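Local coordinates for GH127 beta-L-arabinofuranoside (PDB 4QK0), which probably hydrolyses beta-L-arabinofuranosidic bonds as a family GH127 glycoside hydrolase, at residues H191-I194 with E195-L199; L270-Y273 with T274-G278. One frame throughout, in Å; residues are numbered along the deposited sequence.

Contact 1: H191-I194 with E195-L199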
loop_
_atom_site.group_PDB
_atom_site.type_symbol
_atom_site.label_atom_id
_atom_site.label_comp_id
_atom_site.label_asym_id
_atom_site.label_seq_id
_atom_site.Cartn_x
_atom_site.Cartn_y
_atom_site.Cartn_z
ATOM N N HIS A 191 5.089 20.406 16.383
ATOM C CA HIS A 191 4.921 20.858 15.029
ATOM C C HIS A 191 5.603 22.193 14.814
ATOM O O HIS A 191 5.090 23.239 15.216
ATOM C CB HIS A 191 3.440 20.971 14.671
ATOM C CG HIS A 191 3.175 20.981 13.206
ATOM N ND1 HIS A 191 3.915 21.727 12.317
ATOM C CD2 HIS A 191 2.232 20.335 12.462
ATOM C CE1 HIS A 191 3.446 21.546 11.089
ATOM N NE2 HIS A 191 2.438 20.688 11.154
ATOM N N GLN A 192 6.706 22.142 14.059
ATOM C CA GLN A 192 7.451 23.284 13.726
ATOM C C GLN A 192 6.607 24.272 12.965
ATOM O O GLN A 192 5.679 23.900 12.235
ATOM C CB GLN A 192 8.700 22.905 12.933
ATOM C CG GLN A 192 9.560 21.858 13.590
ATOM C CD GLN A 192 9.200 20.420 13.198
ATOM O OE1 GLN A 192 8.039 20.040 13.224
ATOM N NE2 GLN A 192 10.207 19.623 12.811
ATOM N N GLU A 193 6.919 25.549 13.177
ATOM C CA GLU A 193 6.216 26.688 12.598
ATOM C C GLU A 193 6.652 27.978 13.325
ATOM O O GLU A 193 6.826 28.996 12.684
ATOM C CB GLU A 193 4.666 26.555 12.652
ATOM C CG GLU A 193 3.870 27.846 12.604
ATOM C CD GLU A 193 3.929 28.555 11.266
ATOM O OE1 GLU A 193 4.381 27.969 10.264
ATOM O OE2 GLU A 193 3.490 29.723 11.200
ATOM N N ILE A 194 6.754 27.932 14.631
ATOM C CA ILE A 194 7.110 29.136 15.419
ATOM C C ILE A 194 8.472 29.677 14.975
ATOM O O ILE A 194 8.670 30.900 14.902
ATOM C CB ILE A 194 7.094 28.855 16.934
ATOM C CG1 ILE A 194 7.215 30.148 17.758
ATOM C CG2 ILE A 194 8.208 27.925 17.353
ATOM C CD1 ILE A 194 6.091 31.108 17.563
ATOM N N GLU A 195 9.348 28.776 14.538
ATOM C CA GLU A 195 10.696 29.171 14.156
ATOM C C GLU A 195 10.688 30.057 12.904
ATOM O O GLU A 195 11.263 31.172 12.922
ATOM C CB GLU A 195 11.590 27.974 13.996
ATOM C CG GLU A 195 11.579 27.068 15.198
ATOM C CD GLU A 195 10.514 25.944 15.142
ATOM O OE1 GLU A 195 9.603 26.020 14.281
ATOM O OE2 GLU A 195 10.643 24.979 15.950
ATOM N N LEU A 196 9.977 29.653 11.856
ATOM C CA LEU A 196 9.904 30.525 10.675
ATOM C C LEU A 196 9.075 31.808 10.924
ATOM O O LEU A 196 9.325 32.854 10.338
ATOM C CB LEU A 196 9.404 29.751 9.442
ATOM C CG LEU A 196 7.938 29.265 9.404
ATOM C CD1 LEU A 196 7.028 30.337 8.880
ATOM C CD2 LEU A 196 7.765 28.031 8.517
ATOM N N ALA A 197 8.069 31.710 11.789
ATOM C CA ALA A 197 7.244 32.837 12.072
ATOM C C ALA A 197 8.034 33.930 12.806
ATOM O O ALA A 197 7.955 35.089 12.483
ATOM C CB ALA A 197 6.055 32.405 12.931
ATOM N N LEU A 198 8.788 33.524 13.794
ATOM C CA LEU A 198 9.684 34.433 14.512
ATOM C C LEU A 198 10.667 35.157 13.610
ATOM O O LEU A 198 10.928 36.325 13.832
ATOM C CB LEU A 198 10.442 33.693 15.622
ATOM C CG LEU A 198 9.589 33.350 16.821
ATOM C CD1 LEU A 198 10.310 32.438 17.802
ATOM C CD2 LEU A 198 9.117 34.615 17.544
ATOM N N LEU A 199 11.167 34.524 12.565
ATOM C CA LEU A 199 12.009 35.251 11.602
ATOM C C LEU A 199 11.247 36.369 10.951
ATOM O O LEU A 199 11.788 37.420 10.689
ATOM C CB LEU A 199 12.564 34.353 10.485
ATOM C CG LEU A 199 13.413 33.170 10.882
ATOM C CD1 LEU A 199 14.003 32.472 9.651
ATOM C CD2 LEU A 199 14.544 33.646 11.777
#
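Glu195 turns its carboxylate back along the chain and takes the backbone N-H of Glu193 on OE1. The bond from Glu193 N to Glu195 OE1 measures 2.9 Å, and the N-H meets the oxygen nearly along its C-O axis. The bend at the second side-chain torsion (chi2 91°) folds the chain over this way, with the CG2 methyl of Ile194 lying 3.8 Å from CD of Glu195. This is one tight part of the contact. The other is around the carbonyl of Ile194: Ile194 O accepts from Leu198 N at 2.9 Å, almost straight (169°), and CG of Leu198 closes on the same oxygen. Beside it, Ile194 CG1 and Leu198 CD1 meet obliquely at 3.9 Å.

Looser packing is found at the carboxylate of Glu193. Its OE1 stands 3.8 Å from CD2 of Leu196 and its OE2 4.1 Å from CB of Ala197, van der Waals contacts both. No solvent side opens here, because every touching residue is buried; the side chain heads for helix 140-158, where it touches Tyr142 and His146, and OE2 lies near the carboxylate of Glu149. Gln192 also sits loosely against Glu195, and its amide NE2 is bonded instead to Gln251. An alanine in place of Glu195 would probably leave the Glu193 N-H without its acceptor and open a gap beside the Ile194 methyl. The whole is a helix N-terminus, Glu193 at the N-cap and Ala197 N bonded to Glu193 O at 3.1 Å, with a glutamate of the first turn reaching back to the N-cap N-H; it starts helix 194-205 of the GH127 catalytic domain.

Contact 2: L270-Y273 with T274-G278; sequences LYMY and TAMAG
Thr274 hooks its hydroxyl back onto the carbonyl of Leu270, one turn earlier in helix 266-283 of the alpha-helical GH127 catalytic domain. This is the familiar helix motif in which a threonine side chain bonds to the backbone four residues before it. With OG1 beside its own backbone N (chi1 -69°), Thr274 donates from OG1 to Leu270 O at 2.8 Å, while Thr274 N reaches the same oxygen at 2.9 Å. The two donors come in from opposite faces of the carbonyl plane, both well tilted from it, so the oxygen is gripped from two directions. A buried hydroxyl is thus satisfied within the helix itself.

The next carbonyls along the helix accept from the amides four residues on. Tyr271 O accepts from Ala275 N in the longest bond of the series, at 3.2 Å. Met272 O accepts from Met276 N at 2.9 Å, nearly in line with the carbonyl bond, and Tyr273 O from Ala277 N at 3.0 Å. The ladder carries on with Gly278 N bonded to Thr274 O. No backbone acceptor from Leu270 to Thr274 is therefore left without an amide partner.

Met276 and Tyr273 pack against helix 286-302, where Met276 rests on Ala291, Cys292 and Leu295, while Met272 lies beside Gln192 and Arg221. Both methionines are modelled as selenomethionine. Met272 and Met276 cross at a slant, CE of Met272 lying 4.0 Å from SE of Met276. Tyr273 runs alongside Met276, pointing the same way, and makes a Met-aromatic contact: the selenium lies close to the plane of the ring, 80° off its normal, with SE of Met276 4.0 Å from the edge carbon CD1 of Tyr273.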
loop_
_atom_site.group_PDB
_atom_site.type_symbol
_atom_site.label_atom_id
_atom_site.label_comp_id
_atom_site.label_asym_id
_atom_site.label_seq_id
_atom_site.Cartn_x
_atom_site.Cartn_y
_atom_site.Cartn_z
ATOM N N LEU A 270 9.393 20.408 6.385
ATOM C CA LEU A 270 9.674 21.482 5.479
ATOM C C LEU A 270 9.535 22.857 6.177
ATOM O O LEU A 270 10.256 23.764 5.828
ATOM C CB LEU A 270 8.775 21.413 4.274
ATOM C CG LEU A 270 8.961 20.193 3.359
ATOM C CD1 LEU A 270 7.924 20.231 2.284
ATOM C CD2 LEU A 270 10.289 20.105 2.709
ATOM N N TYR A 271 8.639 22.976 7.149
ATOM C CA TYR A 271 8.586 24.174 7.959
ATOM C C TYR A 271 9.888 24.353 8.763
ATOM O O TYR A 271 10.387 25.461 8.925
ATOM C CB TYR A 271 7.402 24.148 8.921
ATOM C CG TYR A 271 6.059 24.472 8.357
ATOM C CD1 TYR A 271 5.854 24.694 7.004
ATOM C CD2 TYR A 271 4.946 24.582 9.210
ATOM C CE1 TYR A 271 4.576 24.994 6.487
ATOM C CE2 TYR A 271 3.672 24.850 8.690
ATOM C CZ TYR A 271 3.491 25.049 7.335
ATOM O OH TYR A 271 2.234 25.338 6.816
HETATM N N MSE A 272 10.431 23.256 9.251
HETATM C CA MSE A 272 11.674 23.292 9.982
HETATM C C MSE A 272 12.783 23.704 9.059
HETATM O O MSE A 272 13.573 24.588 9.396
HETATM C CB MSE A 272 12.036 21.978 10.632
HETATM C CG MSE A 272 13.254 22.087 11.569
HETATM SE SE MSE A 272 13.675 20.352 12.361
HETATM C CE MSE A 272 14.259 19.561 10.669
ATOM N N TYR A 273 12.838 23.127 7.877
ATOM C CA TYR A 273 13.892 23.482 6.958
ATOM C C TYR A 273 13.795 24.912 6.564
ATOM O O TYR A 273 14.810 25.565 6.263
ATOM C CB TYR A 273 13.903 22.610 5.708
ATOM C CG TYR A 273 13.910 21.083 5.967
ATOM C CD1 TYR A 273 14.432 20.532 7.116
ATOM C CD2 TYR A 273 13.373 20.220 5.017
ATOM C CE1 TYR A 273 14.442 19.159 7.317
ATOM C CE2 TYR A 273 13.386 18.843 5.215
ATOM C CZ TYR A 273 13.903 18.322 6.366
ATOM O OH TYR A 273 13.887 16.960 6.519
ATOM N N THR A 274 12.580 25.397 6.432
ATOM C CA THR A 274 12.387 26.755 5.981
ATOM C C THR A 274 13.018 27.727 7.063
ATOM O O THR A 274 13.727 28.643 6.722
ATOM C CB THR A 274 10.915 27.032 5.810
ATOM O OG1 THR A 274 10.384 26.283 4.703
ATOM C CG2 THR A 274 10.637 28.527 5.580
ATOM N N ALA A 275 12.794 27.436 8.334
ATOM C CA ALA A 275 13.391 28.172 9.419
ATOM C C ALA A 275 14.944 28.047 9.410
ATOM O O ALA A 275 15.656 29.036 9.537
ATOM C CB ALA A 275 12.828 27.756 10.747
HETATM N N MSE A 276 15.435 26.839 9.217
HETATM C CA MSE A 276 16.861 26.620 9.194
HETATM C C MSE A 276 17.525 27.438 8.122
HETATM O O MSE A 276 18.580 28.009 8.368
HETATM C CB MSE A 276 17.196 25.156 8.977
HETATM C CG MSE A 276 16.772 24.332 10.193
HETATM SE SE MSE A 276 16.903 22.425 9.697
HETATM C CE MSE A 276 18.722 22.190 9.027
ATOM N N ALA A 277 16.921 27.515 6.941
ATOM C CA ALA A 277 17.503 28.260 5.831
ATOM C C ALA A 277 17.506 29.771 6.070
ATOM O O ALA A 277 18.477 30.450 5.747
ATOM C CB ALA A 277 16.774 27.958 4.556
ATOM N N GLY A 278 16.411 30.278 6.627
ATOM C CA GLY A 278 16.314 31.676 7.055
ATOM C C GLY A 278 17.372 32.033 8.110
ATOM O O GLY A 278 18.001 33.051 7.990
#

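Contact 1 comes first in the chain and contact 2 some seventy residues later, yet their centres lie only about 8 Å apart, inside the same catalytic domain. The start of helix 194-205 packs beside the middle of helix 266-283, and the two helices run in roughly the same direction. Glu195 CB meets Ala275 CB at 3.5 Å, Leu199 CD1 lies 3.6 Å from Gly278 CA, and the Tyr271 ring fits against Gln192 and Glu193. Ala275 and Gly278 probably help the helices approach closely, consistent with neighbouring helices in the alpha/alpha barrel of this clan.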